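Local coordinates for AncCDT-1 (Synthetic construct, PDB 5T0W), which binds arginine between its two lobes as an ancestral amino acid-binding protein, probably serving transport, and is a precursor of cyclohexadienyl dehydratase, at residues A109-L114 / V200-T205. Numbering follows the deposited sequence.
Sequences AGQTIL and VDEPFT
I113 and V200 pair antiparallel, joining strand 107-115 to strand 198-201 in the mixed sheet. In both bonds of this pair the donor lies nearly in line with the C=O bond, and the N-H of V200 (170°) makes the straighter of the two. V200 N gives to I113 O at 3.0 Å, and I113 N gives to V200 O at 3.3 Å. The two side chains stand side by side on one face of the sheet, CB to CB 4.2 Å. F126 and L129 also pack on I113 there. T112 turns to the other face. Its CG2, anti to the backbone N, lies 3.6 Å from V200 O, and S182 and A185 of helix 182-189 touch its side chain. The E202 side chain points toward strand 107-115 and lies against Q111. CG is anti to the backbone N (chi1 -168°) and the chain stays extended, which carries the carboxylate alongside Q111, with OE1 3.8 Å from Q111 CB. With an alanine here, the flank of Q111 CB would probably lose its cover, and the contact with F126 would probably be weakened. The amide of Q111 bends away from E202 and bonds to S144 and D181, and D181 belongs to the arginine pocket. The contact is thus bonded through backbone at the I113 end, while around E202 a carboxylate meets mainly aliphatic carbon, which, between these two segments, implies packing and not charge pairing.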
loop_
_atom_site.group_PDB
_atom_site.type_symbol
_atom_site.label_atom_id
_atom_site.label_comp_id
_atom_site.label_asym_id
_atom_site.label_seq_id
_atom_site.Cartn_x
_atom_site.Cartn_y
_atom_site.Cartn_z
ATOM N N ALA A 109 -0.150 1.077 9.258
ATOM C CA ALA A 109 -1.401 0.399 8.861
ATOM C C ALA A 109 -1.513 -0.957 9.529
ATOM O O ALA A 109 -0.553 -1.716 9.583
ATOM C CB ALA A 109 -1.444 0.200 7.362
ATOM N N GLY A 110 -2.711 -1.251 10.023
ATOM C CA GLY A 110 -3.053 -2.560 10.530
ATOM C C GLY A 110 -3.901 -3.269 9.502
ATOM O O GLY A 110 -4.233 -2.702 8.462
ATOM N N GLN A 111 -4.200 -4.538 9.786
ATOM C CA GLN A 111 -4.982 -5.377 8.890
ATOM C C GLN A 111 -6.394 -5.242 9.367
ATOM O O GLN A 111 -6.653 -5.388 10.541
ATOM C CB GLN A 111 -4.514 -6.845 8.953
ATOM C CG GLN A 111 -3.146 -7.085 8.360
ATOM C CD GLN A 111 -3.086 -6.509 6.976
ATOM O OE1 GLN A 111 -3.863 -6.905 6.107
ATOM N NE2 GLN A 111 -2.177 -5.568 6.744
ATOM N N THR A 112 -7.313 -5.033 8.429
ATOM C CA THR A 112 -8.750 -4.977 8.719
ATOM C C THR A 112 -9.550 -5.948 7.841
ATOM O O THR A 112 -9.187 -6.221 6.710
ATOM C CB THR A 112 -9.232 -3.566 8.492
ATOM O OG1 THR A 112 -8.454 -2.706 9.323
ATOM C CG2 THR A 112 -10.688 -3.420 8.823
ATOM N N ILE A 113 -10.612 -6.501 8.417
ATOM C CA ILE A 113 -11.524 -7.410 7.727
ATOM C C ILE A 113 -12.755 -6.636 7.309
ATOM O O ILE A 113 -13.330 -5.903 8.088
ATOM C CB ILE A 113 -11.998 -8.554 8.644
ATOM C CG1 ILE A 113 -10.820 -9.351 9.191
ATOM C CG2 ILE A 113 -12.955 -9.474 7.900
ATOM C CD1 ILE A 113 -11.156 -10.145 10.426
ATOM N N LEU A 114 -13.181 -6.860 6.084
ATOM C CA LEU A 114 -14.358 -6.231 5.531
ATOM C C LEU A 114 -15.361 -7.319 5.209
ATOM O O LEU A 114 -14.984 -8.329 4.640
ATOM C CB LEU A 114 -13.957 -5.526 4.250
ATOM C CG LEU A 114 -14.460 -4.113 4.009
ATOM C CD1 LEU A 114 -13.887 -3.192 5.071
ATOM C CD2 LEU A 114 -14.007 -3.645 2.633
ATOM N N VAL A 200 -14.789 -4.798 10.446
ATOM C CA VAL A 200 -14.536 -5.510 11.710
ATOM C C VAL A 200 -13.080 -5.390 11.974
ATOM O O VAL A 200 -12.293 -5.744 11.107
ATOM C CB VAL A 200 -14.681 -7.049 11.554
ATOM C CG1 VAL A 200 -14.117 -7.810 12.751
ATOM C CG2 VAL A 200 -16.121 -7.432 11.280
ATOM N N ASP A 201 -12.702 -4.993 13.186
ATOM C CA ASP A 201 -11.293 -4.640 13.423
ATOM C C ASP A 201 -10.397 -5.746 14.008
ATOM O O ASP A 201 -10.818 -6.550 14.858
ATOM C CB ASP A 201 -11.186 -3.370 14.247
ATOM C CG ASP A 201 -10.039 -2.500 13.784
ATOM O OD1 ASP A 201 -10.202 -1.730 12.820
ATOM O OD2 ASP A 201 -8.947 -2.605 14.367
ATOM N N GLU A 202 -9.151 -5.756 13.543
ATOM C CA GLU A 202 -8.181 -6.744 13.956
ATOM C C GLU A 202 -7.195 -6.150 14.958
ATOM O O GLU A 202 -6.352 -5.333 14.583
ATOM C CB GLU A 202 -7.417 -7.266 12.744
ATOM C CG GLU A 202 -6.605 -8.495 13.070
ATOM C CD GLU A 202 -6.070 -9.166 11.834
ATOM O OE1 GLU A 202 -4.824 -9.380 11.748
ATOM O OE2 GLU A 202 -6.909 -9.464 10.948
ATOM N N PRO A 203 -7.321 -6.537 16.247
ATOM C CA PRO A 203 -6.225 -6.304 17.180
ATOM C C PRO A 203 -5.298 -7.536 17.143
ATOM O O PRO A 203 -5.691 -8.650 17.524
ATOM C CB PRO A 203 -6.938 -6.037 18.533
ATOM C CG PRO A 203 -8.414 -6.284 18.307
ATOM C CD PRO A 203 -8.542 -6.973 16.962
ATOM N N PHE A 204 -4.104 -7.323 16.576
ATOM C CA PHE A 204 -3.034 -8.325 16.530
ATOM C C PHE A 204 -1.696 -7.705 16.096
ATOM O O PHE A 204 -0.657 -8.069 16.680
ATOM C CB PHE A 204 -3.427 -9.552 15.651
ATOM C CG PHE A 204 -4.457 -10.444 16.296
ATOM C CD1 PHE A 204 -4.110 -11.253 17.359
ATOM C CD2 PHE A 204 -5.793 -10.428 15.872
ATOM C CE1 PHE A 204 -5.064 -12.052 17.985
ATOM C CE2 PHE A 204 -6.751 -11.218 16.491
ATOM C CZ PHE A 204 -6.386 -12.036 17.550
ATOM N N THR A 205 -1.723 -6.771 15.124
ATOM C CA THR A 205 -0.485 -6.109 14.615
ATOM C C THR A 205 -0.503 -4.876 13.639
ATOM O O THR A 205 -0.968 -5.009 12.511
ATOM C CB THR A 205 0.406 -7.180 13.990
ATOM O OG1 THR A 205 0.961 -7.986 15.040
ATOM C CG2 THR A 205 1.511 -6.533 13.185
#